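Local atomic coordinates of MgGH51 (Meripilus giganteus, PDB entry 6ZPV), a protein that probably hydrolyses terminal alpha-L-arabinofuranosyl residues from arabinose-containing polysaccharides, as a glycoside hydrolase of family GH51. Residues F117-T122 with T189-M194; L65-D70 with L78-Q83; V94-E99 with F176-D181; L38-F43 with A55-I60. One frame throughout, in Å; residues are numbered along the deposited sequence. Where two conformers were deposited one is given.

Contact 1: residues F117-T122 with T189-M194; sequences FFRFPT and TINFAM
I190 supplies the main bump of this contact, and its two branches fill two different hollows. A chi1 of -56° lays its CG1 methylene over one face of the F120 ring, a CH-pi contact with CG1 3.9 Å from the ring centroid. The CG2 methyl goes the other way, into a notch between F118 CB, 3.9 Å off, and one face of the F192 ring. A beta-branched residue suits the place because each arm has its own bed. F192 in turn lays CD1 3.9 Å from F118 CB, while the F118 ring itself leads away to I149 and I159. On the opposite face from F118, F117 runs alongside M194, CD1 to M194 CB 3.8 Å. R119 and N191 also lie side by side, guanidinium and amide planes 78° apart, and both groups turn to D70. P121 packs against the end of this row, its CG 3.6 Å from N191 OD1 and its CD 3.5 Å from T189 O. The first strand ends at R119; past the proline a water bridges T122 N and T189 O. Four backbone hydrogen bonds, two each at F117–A193 and R119–N191, join the strands at 158°. This is antiparallel pairing inside a five-stranded sheet of a beta-sandwich, with F118 and F192 on its inward face and the F120–I190 pair continuing that layer past the strand end.

Contact 2: residues L65-D70 with L78-Q83; sequences LAVIQD and LPNSLQ
A66 and Q83, then I68 and S81, form hydrogen-bonded pairs in an antiparallel arrangement at 150°, and D70 N carries the series on to P79 O at 3.0 Å, where the strand has already ended. A water donates to both D70 O and P79 O beside this last bond. S81 and D70 are joined through their side chains: S81 OG gives its proton to D70 OD2 at 2.7 Å, using the anti lone pair of that oxygen. A chi1 of -162° turns the D70 carboxylate back over S81, and a short serine leaves room for it. The same carboxylate takes a salt bridge from R119 and a hydrogen bond from N191, which would probably keep it ionised although it is buried. The two strands are the arms of a beta hairpin, 64-69 and 80-85, joined by a loop and forming one margin of a five-stranded sheet. On the face with A66 and S81, the I68 and Q83 side chains cross at about a right angle, I68 CG2 resting 4.1 Å from Q83 CB; the aliphatic part of the glutamine thus serves as packing. On the other face V67 CG1 meets N80 CB at 3.9 Å. The amide of N80 turns to the loop that holds F43 and V46, the V46 carbonyl being one of the acceptors of ND2. L82 CD1 reaches L65 CB at 4.2 Å, and both leucines lean on F96 of the facing sheet.

Contact 3: residues V94-E99 with F176-D181; sequences VGFTNE and FFVTID
V94 and I180, F96 and V178, and N98 and F176 each exchange two backbone hydrogen bonds, six in all, between strands that run almost exactly antiparallel at 177°. The bond from F176 N to N98 O is the most bent, 136° at the hydrogen, where strand 93-98 is about to end. Between these pairs lie closer, non-hydrogen-bonded ones. At G95 the backbones draw in until its CA is 3.1 Å from V178 O and 4.2 Å from T179 CA; a beta carbon would fall on that carbonyl, so glycine fits the place. T97 CA makes a CA-H...O contact to F176 O at 3.0 Å. The amide of N98 accepts a hydrogen bond at OD1 from G100 N. Both strands belong to the interior of a five-stranded antiparallel sheet, one half of a beta-sandwich, and F96, V178 and I180 face its partner sheet. There F96 sits with CG between the backbone N and the carbonyl carbon (chi1 46°), which swings the ring across to V178. V178 CB lies over one ring face, 3.7 Å from F96 CZ, with CG1 near CZ and CG2 near CE1. The same ring meets F192 and F84 edge-to-face. On the outer face T97 CG2 touches F177 CB at 4.0 Å, while the F177 ring leads off to a cation-pi contact with R93.

Contact 4: residues L38-F43 with A55-I60; sequences LQNRAF and AAWHPI
W57 and N40 hold the two segments together through two hydrogen bonds of different geometry. The indole NE1 donates to the backbone O of N40 at 2.9 Å with 163° at the hydrogen. The acceptor lies in the plane of the indole, but NE1 stands above the carbonyl plane and not on a lone pair. N40 returns a bond through its amide: ND2 reaches A55 O at 3.0 Å, on a lone pair and within both planes. Extended from the backbone (chi1 -174°), the amide points to A55, and its nitrogen also donates to A53 O, so its two N-H groups probably serve these two carbonyls, which would fix its rotation. N40 has left-handed backbone angles, which asparagine tolerates better than most residues. F43 completes the frame around the indole. Its CZ lies over one face of W57, and its CE1 is 3.3 Å from W57 NE1, the ring planes being 33° apart. On the Q39 side, A56 CB meets Q39 CB at 3.8 Å; a small methyl lets the chains come this close. The carbonyl of Q39 is satisfied by N98 ND2, and that of F43 by N80 ND2. The R41 guanidinium forms a salt bridge with E36. The loop that follows helix 29-33 is thereby tied to the start of strand 57-60, an edge strand next to 93-98, while F195 of strand 189-198, in the facing sheet, packs against both W57 and F43.

How the contacts relate
All four contacts lie in one beta-sandwich. Contacts 1 and 2, centres about 9 Å apart, share one sheet; contact 3 lies in the other, whose edge strand 57-60 belongs to contact 4, with centres about 10 Å apart. F192 O to L82 N at 2.8 Å, a probable hydrogen bond, ties contacts 1 and 2, and E99 OE2 to H58 NE2, 2.7 Å, joins 3 and 4. Across the core F192 CZ comes 4.3 Å from V178 CG1, and the loop of contact 4 packs on contact 2, L82 CB 3.6 Å from F43 CZ. The catalytic site of GH51 enzymes belongs to the separate beta/alpha barrel; a sulfate ion touches contact 4, and the nearest NAG is about 9 Å from the Q39 side chain.

Contact 1: residues F117-T122 with T189-M194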
loop_
_atom_site.group_PDB
_atom_site.type_symbol
_atom_site.label_atom_id
_atom_site.label_comp_id
_atom_site.label_asym_id
_atom_site.label_seq_id
_atom_site.Cartn_x
_atom_site.Cartn_y
_atom_site.Cartn_z
ATOM N N PHE A 117 -20.200 7.911 18.372
ATOM C CA PHE A 117 -20.658 7.676 19.743
ATOM C C PHE A 117 -20.840 9.011 20.410
ATOM O O PHE A 117 -19.995 9.923 20.234
ATOM C CB PHE A 117 -19.681 6.781 20.488
ATOM C CG PHE A 117 -19.675 5.334 20.094
ATOM C CD1 PHE A 117 -19.045 4.934 18.913
ATOM C CD2 PHE A 117 -20.281 4.368 20.861
ATOM C CE1 PHE A 117 -19.023 3.596 18.528
ATOM C CE2 PHE A 117 -20.281 3.053 20.471
ATOM C CZ PHE A 117 -19.657 2.675 19.306
ATOM N N PHE A 118 -21.833 9.107 21.291
ATOM C CA PHE A 118 -22.024 10.317 22.085
ATOM C C PHE A 118 -22.518 9.981 23.483
ATOM O O PHE A 118 -23.119 8.921 23.699
ATOM C CB PHE A 118 -22.998 11.326 21.442
ATOM C CG PHE A 118 -24.464 10.982 21.579
ATOM C CD1 PHE A 118 -25.084 9.996 20.805
ATOM C CD2 PHE A 118 -25.224 11.561 22.587
ATOM C CE1 PHE A 118 -26.393 9.629 21.013
ATOM C CE2 PHE A 118 -26.543 11.194 22.805
ATOM C CZ PHE A 118 -27.130 10.217 22.013
ATOM N N ARG A 119 -22.351 10.900 24.401
ATOM C CA ARG A 119 -23.091 10.932 25.684
ATOM C C ARG A 119 -23.197 12.349 26.149
ATOM O O ARG A 119 -22.320 13.157 25.849
ATOM C CB ARG A 119 -22.426 10.050 26.748
ATOM C CG ARG A 119 -21.103 10.566 27.295
ATOM C CD ARG A 119 -20.410 9.677 28.337
ATOM N NE ARG A 119 -19.013 10.241 28.731
ATOM C CZ ARG A 119 -18.887 10.933 29.811
ATOM N NH1 ARG A 119 -19.972 11.080 30.589
ATOM N NH2 ARG A 119 -17.794 11.382 30.263
ATOM N N PHE A 120 -24.229 12.637 26.947
ATOM C CA PHE A 120 -24.291 13.924 27.661
ATOM C C PHE A 120 -23.568 13.694 28.977
ATOM O O PHE A 120 -24.015 12.850 29.783
ATOM C CB PHE A 120 -25.755 14.335 27.917
ATOM C CG PHE A 120 -26.448 14.877 26.699
ATOM C CD1 PHE A 120 -26.907 14.035 25.713
ATOM C CD2 PHE A 120 -26.625 16.253 26.561
ATOM C CE1 PHE A 120 -27.522 14.555 24.578
ATOM C CE2 PHE A 120 -27.255 16.775 25.447
ATOM C CZ PHE A 120 -27.685 15.931 24.443
ATOM N N PRO A 121 -22.461 14.384 29.252
ATOM C CA PRO A 121 -21.737 14.161 30.510
ATOM C C PRO A 121 -22.524 14.564 31.769
ATOM O O PRO A 121 -22.311 13.996 32.829
ATOM C CB PRO A 121 -20.442 14.982 30.363
ATOM C CG PRO A 121 -20.727 15.975 29.229
ATOM C CD PRO A 121 -21.718 15.286 28.350
ATOM N N THR A 122 -23.464 15.483 31.637
ATOM C CA THR A 122 -24.409 15.880 32.686
ATOM C C THR A 122 -25.803 15.788 32.096
ATOM O O THR A 122 -26.101 16.431 31.085
ATOM C CB THR A 122 -24.097 17.289 33.201
ATOM O OG1 THR A 122 -22.743 17.430 33.586
ATOM C CG2 THR A 122 -25.013 17.692 34.320
ATOM N N THR A 189 -23.699 20.637 26.599
ATOM C CA THR A 189 -22.386 20.016 26.301
ATOM C C THR A 189 -22.609 18.534 25.976
ATOM O O THR A 189 -23.377 17.854 26.691
ATOM C CB THR A 189 -21.406 20.138 27.452
ATOM O OG1 THR A 189 -21.149 21.501 27.707
ATOM C CG2 THR A 189 -20.103 19.418 27.183
ATOM N N ILE A 190 -22.033 18.068 24.881
ATOM C CA ILE A 190 -22.086 16.658 24.487
ATOM C C ILE A 190 -20.643 16.189 24.268
ATOM O O ILE A 190 -19.827 16.922 23.661
ATOM C CB ILE A 190 -22.906 16.454 23.182
ATOM C CG1 ILE A 190 -24.324 17.039 23.325
ATOM C CG2 ILE A 190 -22.948 14.984 22.837
ATOM C CD1 ILE A 190 -25.108 17.065 22.037
ATOM N N ASN A 191 -20.317 14.993 24.746
ATOM C CA ASN A 191 -19.019 14.355 24.460
ATOM C C ASN A 191 -19.231 13.363 23.295
ATOM O O ASN A 191 -20.198 12.573 23.305
ATOM C CB ASN A 191 -18.431 13.611 25.633
ATOM C CG ASN A 191 -17.921 14.476 26.778
ATOM O OD1 ASN A 191 -18.154 15.686 26.790
ATOM N ND2 ASN A 191 -17.246 13.827 27.749
ATOM N N PHE A 192 -18.287 13.392 22.335
ATOM C CA PHE A 192 -18.319 12.501 21.167
ATOM C C PHE A 192 -17.048 11.688 21.080
ATOM O O PHE A 192 -15.974 12.180 21.507
ATOM C CB PHE A 192 -18.472 13.314 19.870
ATOM C CG PHE A 192 -19.781 14.030 19.669
ATOM C CD1 PHE A 192 -20.810 13.389 19.037
ATOM C CD2 PHE A 192 -19.952 15.371 20.079
ATOM C CE1 PHE A 192 -22.010 14.054 18.819
ATOM C CE2 PHE A 192 -21.151 16.003 19.835
ATOM C CZ PHE A 192 -22.173 15.355 19.209
ATOM N N ALA A 193 -17.133 10.530 20.467
ATOM C CA ALA A 193 -15.949 9.697 20.257
ATOM C C ALA A 193 -16.177 8.822 19.039
ATOM O O ALA A 193 -17.322 8.578 18.645
ATOM C CB ALA A 193 -15.639 8.844 21.491
ATOM N N MET A 194 -15.067 8.282 18.517
ATOM C CA MET A 194 -15.131 7.199 17.512
ATOM C C MET A 194 -16.111 7.543 16.386
ATOM O O MET A 194 -17.078 6.826 16.116
ATOM C CB MET A 194 -15.463 5.857 18.183
ATOM C CG MET A 194 -15.305 4.617 17.365
ATOM S SD MET A 194 -13.678 4.371 16.591
ATOM C CE MET A 194 -14.039 4.792 14.876
HETATM O O HOH W 1 -23.972 17.421 29.400
#

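Contact 2: residues L65-D70 with L78-Q83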
loop_
_atom_site.group_PDB
_atom_site.type_symbol
_atom_site.label_atom_id
_atom_site.label_comp_id
_atom_site.label_asym_id
_atom_site.label_seq_id
_atom_site.Cartn_x
_atom_site.Cartn_y
_atom_site.Cartn_z
ATOM N N LEU A 65 -15.202 23.738 20.926
ATOM C CA LEU A 65 -14.627 22.396 20.764
ATOM C C LEU A 65 -13.356 22.286 21.616
ATOM O O LEU A 65 -12.516 23.205 21.576
ATOM C CB LEU A 65 -14.249 22.111 19.325
ATOM C CG LEU A 65 -15.356 22.250 18.289
ATOM C CD1 LEU A 65 -14.800 21.940 16.913
ATOM C CD2 LEU A 65 -16.573 21.407 18.589
ATOM N N ALA A 66 -13.135 21.140 22.201
ATOM C CA ALA A 66 -11.854 20.776 22.834
ATOM C C ALA A 66 -11.747 19.264 22.879
ATOM O O ALA A 66 -12.746 18.597 23.077
ATOM C CB ALA A 66 -11.748 21.268 24.260
ATOM N N VAL A 67 -10.556 18.743 22.643
ATOM C CA VAL A 67 -10.305 17.314 22.840
ATOM C C VAL A 67 -9.891 17.107 24.284
ATOM O O VAL A 67 -8.921 17.697 24.738
ATOM C CB VAL A 67 -9.257 16.776 21.850
ATOM C CG1 VAL A 67 -8.979 15.319 22.138
ATOM C CG2 VAL A 67 -9.765 16.979 20.455
ATOM N N ILE A 68 -10.591 16.225 24.979
ATOM C CA ILE A 68 -10.369 15.941 26.401
ATOM C C ILE A 68 -9.923 14.514 26.640
ATOM O O ILE A 68 -10.304 13.627 25.874
ATOM C CB ILE A 68 -11.624 16.309 27.242
ATOM C CG1 ILE A 68 -12.812 15.435 26.914
ATOM C CG2 ILE A 68 -11.930 17.787 27.152
ATOM C CD1 ILE A 68 -13.957 15.519 27.922
ATOM N N GLN A 69 -9.143 14.312 27.699
ATOM C CA GLN A 69 -8.958 12.973 28.271
ATOM C C GLN A 69 -10.260 12.706 28.996
ATOM O O GLN A 69 -10.496 13.244 30.096
ATOM C CB GLN A 69 -7.739 12.953 29.188
ATOM C CG GLN A 69 -7.389 11.565 29.762
ATOM C CD GLN A 69 -6.313 11.629 30.825
ATOM O OE1 GLN A 69 -5.885 12.664 31.295
ATOM N NE2 GLN A 69 -6.003 10.492 31.306
ATOM N N ASP A 70 -11.129 11.904 28.435
ATOM C CA ASP A 70 -12.483 11.756 28.989
ATOM C C ASP A 70 -12.390 11.051 30.341
ATOM O O ASP A 70 -11.794 9.982 30.446
ATOM C CB ASP A 70 -13.347 10.999 27.997
ATOM C CG ASP A 70 -14.834 11.190 28.282
ATOM O OD1 ASP A 70 -15.235 11.199 29.462
ATOM O OD2 ASP A 70 -15.614 11.332 27.260
ATOM N N LEU A 78 -9.577 4.168 23.415
ATOM C CA LEU A 78 -9.911 5.474 22.828
ATOM C C LEU A 78 -10.169 6.459 23.954
ATOM O O LEU A 78 -11.321 6.905 24.175
ATOM C CB LEU A 78 -11.122 5.354 21.871
ATOM C CG LEU A 78 -10.904 4.398 20.677
ATOM C CD1 LEU A 78 -12.220 4.278 19.893
ATOM C CD2 LEU A 78 -9.768 4.874 19.766
ATOM N N PRO A 79 -9.094 6.869 24.662
ATOM C CA PRO A 79 -9.295 7.669 25.881
ATOM C C PRO A 79 -9.716 9.116 25.647
ATOM O O PRO A 79 -10.129 9.777 26.612
ATOM C CB PRO A 79 -7.904 7.618 26.533
ATOM C CG PRO A 79 -6.953 7.423 25.363
ATOM C CD PRO A 79 -7.708 6.464 24.493
ATOM N N ASN A 80 -9.610 9.605 24.405
ATOM C CA ASN A 80 -9.941 10.996 24.111
ATOM C C ASN A 80 -11.318 11.097 23.500
ATOM O O ASN A 80 -11.741 10.269 22.732
ATOM C CB ASN A 80 -8.885 11.562 23.151
ATOM C CG ASN A 80 -7.486 11.654 23.748
ATOM O OD1 ASN A 80 -7.339 11.815 24.973
ATOM N ND2 ASN A 80 -6.473 11.564 22.862
ATOM N N SER A 81 -11.988 12.203 23.842
ATOM C CA SER A 81 -13.295 12.578 23.318
ATOM C C SER A 81 -13.287 14.010 22.799
ATOM O O SER A 81 -12.497 14.838 23.297
ATOM C CB SER A 81 -14.397 12.455 24.373
ATOM O OG SER A 81 -14.524 11.120 24.790
ATOM N N LEU A 82 -14.179 14.310 21.866
ATOM C CA LEU A 82 -14.463 15.688 21.456
ATOM C C LEU A 82 -15.545 16.222 22.406
ATOM O O LEU A 82 -16.678 15.734 22.387
ATOM C CB LEU A 82 -14.889 15.719 20.003
ATOM C CG LEU A 82 -15.213 17.077 19.441
ATOM C CD1 LEU A 82 -13.957 17.946 19.353
ATOM C CD2 LEU A 82 -15.871 16.940 18.070
ATOM N N GLN A 83 -15.202 17.249 23.146
ATOM C CA GLN A 83 -16.159 17.965 23.987
ATOM C C GLN A 83 -16.719 19.139 23.158
ATOM O O GLN A 83 -15.966 20.057 22.772
ATOM C CB GLN A 83 -15.460 18.480 25.243
ATOM C CG GLN A 83 -16.396 19.254 26.146
ATOM C CD GLN A 83 -15.597 19.835 27.290
ATOM O OE1 GLN A 83 -15.564 19.224 28.388
ATOM N NE2 GLN A 83 -14.864 20.922 26.998
HETATM O O HOH W 2 -9.729 8.720 29.118
#

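Contact 3: residues V94-E99 with F176-D181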
loop_
_atom_site.group_PDB
_atom_site.type_symbol
_atom_site.label_atom_id
_atom_site.label_comp_id
_atom_site.label_asym_id
_atom_site.label_seq_id
_atom_site.Cartn_x
_atom_site.Cartn_y
_atom_site.Cartn_z
ATOM N N VAL A 94 -25.549 24.538 14.726
ATOM C CA VAL A 94 -24.324 24.668 15.567
ATOM C C VAL A 94 -23.715 23.278 15.630
ATOM O O VAL A 94 -24.463 22.305 15.831
ATOM C CB VAL A 94 -24.638 25.300 16.950
ATOM C CG1 VAL A 94 -23.370 25.382 17.797
ATOM C CG2 VAL A 94 -25.311 26.686 16.841
ATOM N N GLY A 95 -22.404 23.129 15.507
ATOM C CA GLY A 95 -21.799 21.825 15.437
ATOM C C GLY A 95 -20.394 21.923 14.975
ATOM O O GLY A 95 -19.661 22.815 15.415
ATOM N N PHE A 96 -19.985 20.977 14.115
ATOM C CA PHE A 96 -18.569 20.917 13.719
ATOM C C PHE A 96 -18.472 20.133 12.400
ATOM O O PHE A 96 -19.361 19.369 12.043
ATOM C CB PHE A 96 -17.718 20.310 14.837
ATOM C CG PHE A 96 -18.308 19.067 15.427
ATOM C CD1 PHE A 96 -18.038 17.804 14.912
ATOM C CD2 PHE A 96 -19.120 19.139 16.575
ATOM C CE1 PHE A 96 -18.601 16.690 15.479
ATOM C CE2 PHE A 96 -19.692 18.014 17.116
ATOM C CZ PHE A 96 -19.424 16.790 16.567
ATOM N N THR A 97 -17.360 20.351 11.714
ATOM C CA THR A 97 -16.987 19.674 10.478
ATOM C C THR A 97 -15.685 18.885 10.637
ATOM O O THR A 97 -14.853 19.232 11.474
ATOM C CB THR A 97 -16.903 20.632 9.284
ATOM O OG1 THR A 97 -15.883 21.590 9.552
ATOM C CG2 THR A 97 -18.208 21.306 8.961
ATOM N N ASN A 98 -15.558 17.903 9.756
ATOM C CA ASN A 98 -14.277 17.224 9.520
ATOM C C ASN A 98 -13.950 17.427 8.036
ATOM O O ASN A 98 -14.789 17.079 7.176
ATOM C CB ASN A 98 -14.346 15.721 9.845
ATOM C CG ASN A 98 -12.995 15.033 9.803
ATOM O OD1 ASN A 98 -12.492 14.746 8.698
ATOM N ND2 ASN A 98 -12.438 14.759 10.969
ATOM N N GLU A 99 -12.758 17.935 7.742
ATOM C CA GLU A 99 -12.367 18.278 6.372
ATOM C C GLU A 99 -11.897 17.055 5.595
ATOM O O GLU A 99 -11.488 17.217 4.419
ATOM C CB GLU A 99 -11.268 19.350 6.411
ATOM C CG GLU A 99 -9.936 18.851 6.965
ATOM C CD GLU A 99 -8.854 19.900 7.041
ATOM O OE1 GLU A 99 -7.895 19.808 6.242
ATOM O OE2 GLU A 99 -8.959 20.860 7.824
ATOM N N PHE A 176 -17.567 16.506 6.120
ATOM C CA PHE A 176 -18.572 15.873 6.965
ATOM C C PHE A 176 -18.993 16.858 8.054
ATOM O O PHE A 176 -18.151 17.639 8.529
ATOM C CB PHE A 176 -17.955 14.646 7.596
ATOM C CG PHE A 176 -18.808 13.919 8.604
ATOM C CD1 PHE A 176 -19.941 13.216 8.184
ATOM C CD2 PHE A 176 -18.485 13.903 9.941
ATOM C CE1 PHE A 176 -20.753 12.541 9.072
ATOM C CE2 PHE A 176 -19.285 13.167 10.847
ATOM C CZ PHE A 176 -20.409 12.522 10.425
ATOM N N PHE A 177 -20.252 16.827 8.466
ATOM C CA PHE A 177 -20.715 17.697 9.553
ATOM C C PHE A 177 -21.614 16.922 10.509
ATOM O O PHE A 177 -22.286 15.927 10.140
ATOM C CB PHE A 177 -21.462 18.932 9.032
ATOM C CG PHE A 177 -22.823 18.721 8.431
ATOM C CD1 PHE A 177 -23.945 18.595 9.231
ATOM C CD2 PHE A 177 -22.980 18.667 7.058
ATOM C CE1 PHE A 177 -25.196 18.433 8.636
ATOM C CE2 PHE A 177 -24.227 18.532 6.483
ATOM C CZ PHE A 177 -25.371 18.420 7.299
ATOM N N VAL A 178 -21.655 17.448 11.730
ATOM C CA VAL A 178 -22.597 17.079 12.798
ATOM C C VAL A 178 -23.161 18.377 13.340
ATOM O O VAL A 178 -22.370 19.268 13.705
ATOM C CB VAL A 178 -21.910 16.278 13.908
ATOM C CG1 VAL A 178 -22.872 15.955 15.028
ATOM C CG2 VAL A 178 -21.257 15.029 13.355
ATOM N N THR A 179 -24.475 18.526 13.400
ATOM C CA THR A 179 -25.106 19.726 13.987
ATOM C C THR A 179 -26.279 19.330 14.873
ATOM O O THR A 179 -26.972 18.328 14.650
ATOM C CB THR A 179 -25.552 20.713 12.906
ATOM O OG1 THR A 179 -26.521 20.154 12.036
ATOM C CG2 THR A 179 -24.410 21.261 12.116
ATOM N N ILE A 180 -26.588 20.267 15.772
ATOM C CA ILE A 180 -27.917 20.322 16.434
ATOM C C ILE A 180 -28.456 21.748 16.216
ATOM O O ILE A 180 -27.736 22.679 15.815
ATOM C CB ILE A 180 -27.827 19.954 17.930
ATOM C CG1 ILE A 180 -26.968 20.922 18.741
ATOM C CG2 ILE A 180 -27.397 18.531 18.120
ATOM C CD1 ILE A 180 -26.993 20.661 20.233
ATOM N N ASP A 181 -29.718 21.923 16.532
ATOM C CA ASP A 181 -30.365 23.219 16.510
ATOM C C ASP A 181 -29.842 24.017 17.698
ATOM O O ASP A 181 -29.982 23.623 18.862
ATOM C CB ASP A 181 -31.882 23.039 16.541
ATOM C CG ASP A 181 -32.655 24.309 16.447
ATOM O OD1 ASP A 181 -32.450 25.198 17.298
ATOM O OD2 ASP A 181 -33.535 24.419 15.540
#

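Contact 4: residues L38-F43 with A55-I60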
loop_
_atom_site.group_PDB
_atom_site.type_symbol
_atom_site.label_atom_id
_atom_site.label_comp_id
_atom_site.label_asym_id
_atom_site.label_seq_id
_atom_site.Cartn_x
_atom_site.Cartn_y
_atom_site.Cartn_z
ATOM N N LEU A 38 -12.964 10.271 7.272
ATOM C CA LEU A 38 -12.712 11.260 8.305
ATOM C C LEU A 38 -11.269 11.156 8.806
ATOM O O LEU A 38 -10.834 10.057 9.159
ATOM C CB LEU A 38 -13.668 11.138 9.485
ATOM C CG LEU A 38 -15.143 11.065 9.122
ATOM C CD1 LEU A 38 -15.993 11.006 10.362
ATOM C CD2 LEU A 38 -15.575 12.223 8.249
ATOM N N GLN A 39 -10.556 12.252 8.852
ATOM C CA GLN A 39 -9.177 12.305 9.357
ATOM C C GLN A 39 -9.244 12.526 10.877
ATOM O O GLN A 39 -10.080 13.263 11.363
ATOM C CB GLN A 39 -8.362 13.343 8.616
ATOM C CG GLN A 39 -6.953 13.463 9.103
ATOM C CD GLN A 39 -6.056 14.349 8.274
ATOM O OE1 GLN A 39 -6.531 15.196 7.411
ATOM N NE2 GLN A 39 -4.799 14.275 8.524
ATOM N N ASN A 40 -8.350 11.888 11.618
ATOM C CA ASN A 40 -8.324 12.056 13.077
ATOM C C ASN A 40 -9.709 11.690 13.661
ATOM O O ASN A 40 -10.274 12.430 14.504
ATOM C CB ASN A 40 -7.855 13.473 13.462
ATOM C CG ASN A 40 -7.665 13.697 14.947
ATOM O OD1 ASN A 40 -7.392 12.735 15.705
ATOM N ND2 ASN A 40 -7.725 14.974 15.364
ATOM N N ARG A 41 -10.245 10.566 13.212
ATOM C CA ARG A 41 -11.644 10.206 13.466
ATOM C C ARG A 41 -11.964 9.921 14.924
ATOM O O ARG A 41 -13.117 10.026 15.339
ATOM C CB ARG A 41 -12.055 9.026 12.611
ATOM C CG ARG A 41 -11.453 7.679 13.009
ATOM C CD ARG A 41 -11.896 6.553 12.089
ATOM N NE ARG A 41 -11.304 5.307 12.454
ATOM C CZ ARG A 41 -11.361 4.193 11.745
ATOM N NH1 ARG A 41 -12.087 4.133 10.633
ATOM N NH2 ARG A 41 -10.717 3.095 12.133
ATOM N N ALA A 42 -10.952 9.494 15.680
ATOM C CA ALA A 42 -11.171 9.052 17.070
ATOM C C ALA A 42 -10.120 9.633 17.997
ATOM O O ALA A 42 -9.959 9.156 19.129
ATOM C CB ALA A 42 -11.197 7.541 17.136
ATOM N N PHE A 43 -9.450 10.710 17.587
ATOM C CA PHE A 43 -8.530 11.457 18.455
ATOM C C PHE A 43 -7.448 10.507 18.985
ATOM O O PHE A 43 -6.953 10.674 20.111
ATOM C CB PHE A 43 -9.292 12.172 19.577
ATOM C CG PHE A 43 -10.455 12.964 18.997
ATOM C CD1 PHE A 43 -10.268 14.132 18.306
ATOM C CD2 PHE A 43 -11.730 12.430 19.019
ATOM C CE1 PHE A 43 -11.321 14.746 17.637
ATOM C CE2 PHE A 43 -12.766 13.033 18.353
ATOM C CZ PHE A 43 -12.568 14.168 17.665
ATOM N N ALA A 55 -6.886 18.520 14.983
ATOM C CA ALA A 55 -6.546 18.469 13.553
ATOM C C ALA A 55 -7.697 17.866 12.748
ATOM O O ALA A 55 -8.237 16.813 13.098
ATOM C CB ALA A 55 -5.310 17.635 13.325
ATOM N N ALA A 56 -8.035 18.541 11.636
ATOM C CA ALA A 56 -9.097 18.175 10.689
ATOM C C ALA A 56 -10.504 18.599 11.122
ATOM O O ALA A 56 -11.418 18.499 10.282
ATOM C CB ALA A 56 -9.049 16.746 10.254
ATOM N N TRP A 57 -10.688 19.003 12.396
ATOM C CA TRP A 57 -12.004 19.342 12.956
ATOM C C TRP A 57 -12.164 20.846 13.067
ATOM O O TRP A 57 -11.219 21.543 13.489
ATOM C CB TRP A 57 -12.209 18.682 14.316
ATOM C CG TRP A 57 -12.199 17.209 14.294
ATOM C CD1 TRP A 57 -11.164 16.348 14.501
ATOM C CD2 TRP A 57 -13.313 16.368 14.021
ATOM N NE1 TRP A 57 -11.564 15.053 14.395
ATOM C CE2 TRP A 57 -12.900 15.010 14.101
ATOM C CE3 TRP A 57 -14.664 16.625 13.702
ATOM C CZ2 TRP A 57 -13.781 13.931 13.921
ATOM C CZ3 TRP A 57 -15.525 15.554 13.489
ATOM C CH2 TRP A 57 -15.077 14.241 13.597
ATOM N N HIS A 58 -13.350 21.375 12.808
ATOM C CA HIS A 58 -13.594 22.812 12.820
ATOM C C HIS A 58 -14.977 23.103 13.347
ATOM O O HIS A 58 -15.926 22.371 13.035
ATOM C CB HIS A 58 -13.486 23.350 11.366
ATOM C CG HIS A 58 -12.206 23.010 10.698
ATOM N ND1 HIS A 58 -11.043 23.706 10.935
ATOM C CD2 HIS A 58 -11.910 21.969 9.875
ATOM C CE1 HIS A 58 -10.058 23.103 10.247
ATOM N NE2 HIS A 58 -10.568 22.050 9.584
ATOM N N PRO A 59 -15.185 24.220 14.068
ATOM C CA PRO A 59 -16.540 24.549 14.518
ATOM C C PRO A 59 -17.417 25.012 13.378
ATOM O O PRO A 59 -16.955 25.579 12.402
ATOM C CB PRO A 59 -16.281 25.686 15.509
ATOM C CG PRO A 59 -14.995 26.317 15.030
ATOM C CD PRO A 59 -14.156 25.185 14.491
ATOM N N ILE A 60 -18.699 24.787 13.571
ATOM C CA ILE A 60 -19.776 25.457 12.819
ATOM C C ILE A 60 -20.346 26.501 13.772
ATOM O O ILE A 60 -20.714 26.159 14.916
ATOM C CB ILE A 60 -20.843 24.480 12.299
ATOM C CG1 ILE A 60 -20.267 23.572 11.226
ATOM C CG2 ILE A 60 -22.054 25.248 11.803
ATOM C CD1 ILE A 60 -21.178 22.438 10.830
#